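Local coordinates for glutathione reductase (Bartonella henselae, PDB 3O0H), which probably catalyses the NADPH-dependent reduction of glutathione disulfide to glutathione, using bound FAD and a redox-active disulfide, at residues Lys301-Glu304 with Phe305-Val309; Ser377-Asp380 with Ala381-Tyr385. All blocks are in the same frame, centred on the assembly; numbering follows the deposited sequence.

Interaction 1 of 2, residues Lys301-Glu304 with Phe305-Val309; sequences KVNE and FGAVV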
loop_
_atom_site.group_PDB
_atom_site.type_symbol
_atom_site.label_atom_id
_atom_site.label_comp_id
_atom_site.label_asym_id
_atom_site.label_seq_id
_atom_site.Cartn_x
_atom_site.Cartn_y
_atom_site.Cartn_z
ATOM N N LYS B 301 10.503 -41.360 -2.072
ATOM C CA LYS B 301 9.494 -41.487 -1.023
ATOM C C LYS B 301 8.426 -40.370 -1.098
ATOM O O LYS B 301 8.732 -39.177 -1.227
ATOM C CB LYS B 301 10.179 -41.537 0.349
ATOM C CG LYS B 301 9.282 -41.293 1.564
ATOM C CD LYS B 301 8.786 -42.550 2.166
ATOM C CE LYS B 301 7.737 -42.295 3.242
ATOM N NZ LYS B 301 7.090 -43.583 3.566
ATOM N N VAL B 302 7.176 -40.807 -1.033
ATOM C CA VAL B 302 6.010 -39.965 -1.027
ATOM C C VAL B 302 5.209 -40.292 0.234
ATOM O O VAL B 302 5.039 -41.443 0.567
ATOM C CB VAL B 302 5.153 -40.241 -2.250
ATOM C CG1 VAL B 302 3.881 -39.391 -2.236
ATOM C CG2 VAL B 302 5.990 -40.009 -3.537
ATOM N N ASN B 303 4.732 -39.289 0.945
ATOM C CA ASN B 303 4.064 -39.514 2.218
ATOM C C ASN B 303 2.570 -39.720 2.042
ATOM O O ASN B 303 2.095 -39.715 0.932
ATOM C CB ASN B 303 4.347 -38.370 3.229
ATOM C CG ASN B 303 3.704 -37.045 2.849
ATOM O OD1 ASN B 303 2.829 -36.942 1.989
ATOM N ND2 ASN B 303 4.155 -36.002 3.520
ATOM N N GLU B 304 1.853 -39.903 3.149
ATOM C CA GLU B 304 0.422 -40.188 3.124
ATOM C C GLU B 304 -0.441 -39.057 2.508
ATOM O O GLU B 304 -1.633 -39.280 2.226
ATOM C CB GLU B 304 -0.090 -40.519 4.546
ATOM C CG GLU B 304 -0.050 -39.333 5.512
ATOM C CD GLU B 304 -0.325 -39.709 6.942
ATOM O OE1 GLU B 304 -1.464 -40.132 7.227
ATOM O OE2 GLU B 304 0.600 -39.568 7.772
ATOM N N PHE B 305 0.121 -37.840 2.416
ATOM C CA PHE B 305 -0.572 -36.725 1.850
ATOM C C PHE B 305 -0.172 -36.521 0.414
ATOM O O PHE B 305 -0.527 -35.483 -0.147
ATOM C CB PHE B 305 -0.372 -35.438 2.705
ATOM C CG PHE B 305 -0.646 -35.657 4.182
ATOM C CD1 PHE B 305 -1.938 -35.828 4.633
ATOM C CD2 PHE B 305 0.404 -35.777 5.099
ATOM C CE1 PHE B 305 -2.197 -36.080 5.997
ATOM C CE2 PHE B 305 0.183 -36.016 6.419
ATOM C CZ PHE B 305 -1.130 -36.173 6.889
ATOM N N GLY B 306 0.559 -37.484 -0.182
ATOM C CA GLY B 306 0.984 -37.373 -1.571
ATOM C C GLY B 306 2.179 -36.474 -1.812
ATOM O O GLY B 306 2.583 -36.241 -2.967
ATOM N N ALA B 307 2.780 -35.973 -0.740
ATOM C CA ALA B 307 3.913 -35.072 -0.874
ATOM C C ALA B 307 5.205 -35.865 -1.126
ATOM O O ALA B 307 5.421 -36.915 -0.526
ATOM C CB ALA B 307 4.047 -34.213 0.384
ATOM N N VAL B 308 6.046 -35.369 -2.020
ATOM C CA VAL B 308 7.424 -35.800 -2.090
ATOM C C VAL B 308 8.171 -35.288 -0.815
ATOM O O VAL B 308 8.234 -34.070 -0.551
ATOM C CB VAL B 308 8.114 -35.288 -3.381
ATOM C CG1 VAL B 308 9.630 -35.659 -3.373
ATOM C CG2 VAL B 308 7.436 -35.824 -4.622
ATOM N N VAL B 309 8.759 -36.215 -0.065
ATOM C CA VAL B 309 9.470 -35.894 1.143
ATOM C C VAL B 309 10.850 -35.371 0.785
ATOM O O VAL B 309 11.555 -35.991 -0.008
ATOM C CB VAL B 309 9.526 -37.078 2.063
ATOM C CG1 VAL B 309 10.293 -36.762 3.433
ATOM C CG2 VAL B 309 8.099 -37.590 2.333
HETATM O O HOH W 1 11.500 -38.343 -0.895
#

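Interaction 2 of 2, residues Ser377-Asp380 with Ala381-Tyr385; sequences SEED and ALHRY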
loop_
_atom_site.group_PDB
_atom_site.type_symbol
_atom_site.label_atom_id
_atom_site.label_comp_id
_atom_site.label_asym_id
_atom_site.label_seq_id
_atom_site.Cartn_x
_atom_site.Cartn_y
_atom_site.Cartn_z
ATOM N N SER B 377 -2.475 -15.586 14.338
ATOM C CA SER B 377 -3.838 -15.147 14.717
ATOM C C SER B 377 -3.936 -14.859 16.199
ATOM O O SER B 377 -3.175 -15.361 17.041
ATOM C CB SER B 377 -4.860 -16.226 14.364
ATOM O OG SER B 377 -4.666 -17.361 15.219
ATOM N N GLU B 378 -4.903 -14.035 16.534
ATOM C CA GLU B 378 -5.181 -13.732 17.901
ATOM C C GLU B 378 -5.349 -15.005 18.755
ATOM O O GLU B 378 -4.759 -15.142 19.842
ATOM C CB GLU B 378 -6.421 -12.816 17.937
ATOM C CG GLU B 378 -6.901 -12.514 19.297
ATOM C CD GLU B 378 -7.851 -11.320 19.366
ATOM O OE1 GLU B 378 -8.087 -10.607 18.361
ATOM O OE2 GLU B 378 -8.330 -11.087 20.470
ATOM N N GLU B 379 -6.088 -15.983 18.247
ATOM C CA GLU B 379 -6.369 -17.184 19.029
ATOM C C GLU B 379 -5.101 -18.066 19.204
ATOM O O GLU B 379 -4.815 -18.551 20.290
ATOM C CB GLU B 379 -7.472 -17.989 18.332
ATOM C CG GLU B 379 -7.743 -19.372 18.926
ATOM C CD GLU B 379 -8.606 -19.386 20.180
ATOM O OE1 GLU B 379 -9.079 -18.331 20.700
ATOM O OE2 GLU B 379 -8.827 -20.523 20.641
ATOM N N ASP B 380 -4.356 -18.278 18.129
ATOM C CA ASP B 380 -3.122 -19.034 18.242
ATOM C C ASP B 380 -2.191 -18.357 19.250
ATOM O O ASP B 380 -1.615 -19.039 20.098
ATOM C CB ASP B 380 -2.451 -19.191 16.881
ATOM C CG ASP B 380 -3.140 -20.238 15.994
ATOM O OD1 ASP B 380 -3.963 -21.020 16.514
ATOM O OD2 ASP B 380 -2.831 -20.290 14.796
ATOM N N ALA B 381 -2.092 -17.029 19.192
ATOM C CA ALA B 381 -1.210 -16.269 20.077
ATOM C C ALA B 381 -1.558 -16.452 21.574
ATOM O O ALA B 381 -0.683 -16.678 22.397
ATOM C CB ALA B 381 -1.208 -14.811 19.714
ATOM N N LEU B 382 -2.858 -16.394 21.892
ATOM C CA LEU B 382 -3.301 -16.399 23.276
ATOM C C LEU B 382 -3.055 -17.746 23.957
ATOM O O LEU B 382 -2.912 -17.790 25.177
ATOM C CB LEU B 382 -4.759 -15.909 23.392
ATOM C CG LEU B 382 -5.961 -16.758 22.940
ATOM C CD1 LEU B 382 -6.374 -17.811 23.961
ATOM C CD2 LEU B 382 -7.159 -15.846 22.602
ATOM N N HIS B 383 -2.975 -18.825 23.176
ATOM C CA HIS B 383 -2.548 -20.130 23.698
ATOM C C HIS B 383 -1.033 -20.284 23.789
ATOM O O HIS B 383 -0.526 -21.013 24.651
ATOM C CB HIS B 383 -3.104 -21.246 22.829
ATOM C CG HIS B 383 -4.571 -21.440 22.997
ATOM N ND1 HIS B 383 -5.493 -21.031 22.058
ATOM C CD2 HIS B 383 -5.281 -21.960 24.024
ATOM C CE1 HIS B 383 -6.707 -21.314 22.493
ATOM N NE2 HIS B 383 -6.607 -21.868 23.684
ATOM N N ARG B 384 -0.320 -19.609 22.887
ATOM C CA ARG B 384 1.140 -19.701 22.787
ATOM C C ARG B 384 1.901 -18.894 23.848
ATOM O O ARG B 384 2.967 -19.316 24.298
ATOM C CB ARG B 384 1.585 -19.273 21.375
ATOM C CG ARG B 384 3.104 -19.169 21.133
ATOM C CD ARG B 384 3.830 -20.518 21.134
ATOM N NE ARG B 384 5.220 -20.341 20.681
ATOM C CZ ARG B 384 6.254 -20.013 21.461
ATOM N NH1 ARG B 384 6.108 -19.828 22.774
ATOM N NH2 ARG B 384 7.453 -19.861 20.920
ATOM N N TYR B 385 1.370 -17.740 24.233
ATOM C CA TYR B 385 2.102 -16.790 25.082
ATOM C C TYR B 385 1.351 -16.532 26.362
ATOM O O TYR B 385 0.121 -16.473 26.334
ATOM C CB TYR B 385 2.292 -15.453 24.361
ATOM C CG TYR B 385 3.198 -15.588 23.153
ATOM C CD1 TYR B 385 4.572 -15.747 23.307
ATOM C CD2 TYR B 385 2.678 -15.586 21.887
ATOM C CE1 TYR B 385 5.403 -15.898 22.195
ATOM C CE2 TYR B 385 3.482 -15.726 20.794
ATOM C CZ TYR B 385 4.838 -15.871 20.945
ATOM O OH TYR B 385 5.610 -16.042 19.837
#

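Interaction 1 of 2, residues Lys301-Glu304 with Phe305-Val309
The backbones of Val302 and Val308 are bridged across a tight reversal of the chain, their CA atoms 4.5 Å apart, and a type I turn from Asn303 to Gly306 closes the loop. Two bonds meet at the backbone of Asn303, whose N donates to Ala307 O while its O accepts from Gly306 N. Farther from the turn, Val309 N reaches Lys301 O in an almost straight bond (172° at the hydrogen). The Asn303 side chain folds back inside the turn: with CG between the backbone N and the carbonyl carbon (chi1 69°), OD1 takes Phe305 N and Ala307 N, each at 2.9 Å, from opposite faces of the amide plane. ND2 lies near the edge of the Phe305 ring, the two planes almost perpendicular. Glu304 lies alongside Phe305, its CG 3.5 Å from the ring centroid in a CH-pi contact and its carboxylate stacked at 14° to the ring. Val302 CG1 packs 3.4 Å from Gly306 C, while Val309 CG2 rests against Asn303 CB. On the inner side, Val308 touches Leu295 and Val327. An Asx turn at Asn303, followed by Gly306 at positive phi and Asn303 paired with both Gly306 and Ala307, is characteristic of a beta hairpin with a type I turn and G1 beta bulge.

Interaction 2 of 2, residues Ser377-Asp380 with Ala381-Tyr385
Ser377 O accepts Ala381 N at 2.9 Å in the first i to i+4 bond of a short helix, 378-384, for which Ser377 is the N-cap. The serine side chain caps as well: its OG takes Asp380 N at 3.1 Å, so the opening turn has a side-chain acceptor for an amide that precedes the regular pattern. Glu378 N is met by Asp231 from another part of the chain. The regular pattern continues with Leu382 N on Glu378 O and Arg384 N on Asp380 O, and Tyr385 N, just past the helix, closes on Ala381 O. Glu379 O carries a heavier load. His383 ND1 donates to Glu379 O at 3.1 Å, approaching from above the carbonyl plane, while His383 N and Leu382 N add weak bonds. The imidazole turns back toward its own helix, with the acceptor 28° out of the ring plane. The Glu379 carboxylate reaches the same ring because its chain bends at chi2 (80°). Glu379 OE1 lies 3.7 Å from Leu382 CD2, and the Glu379 carboxylate plane stands at 74° to the imidazole. This nearby negative charge may favour a protonated histidine. Leu382 CD1 lies over one face of the imidazole, toward the rim. The Glu378 carboxylate turns away to a salt bridge with Lys412 and hydrogen bonds with Tyr474 and Tyr476, tying the helix to the antiparallel sheet of the dimerisation domain, where buried Ala381 also packs on Val414. On the exposed side of the helix, Glu379 OE2 sits in the plane of the His383 ring, at its edge, 2.9 Å from His383 CE1.

Interaction 1 comes first along the chain, in the loop between helix 295-298 and strand 321-323, the latter an outermost strand of the five-stranded parallel sheet that includes strand 27-32, next to the FAD-binding GxGxxG turn. There the side chain of Val308 comes within about 11 Å of the bound FAD. Interaction 2 follows on helix 378-384, which connects strands 371-375 and 387-395 of the antiparallel sheet in the dimerisation domain. The centres are about 30 Å apart and the nearest atoms about 18 Å, so the two do not touch and share no helix, strand or sheet. Interaction 1 is a tight turn, interaction 2 a capped helix, and neither meets the second subunit.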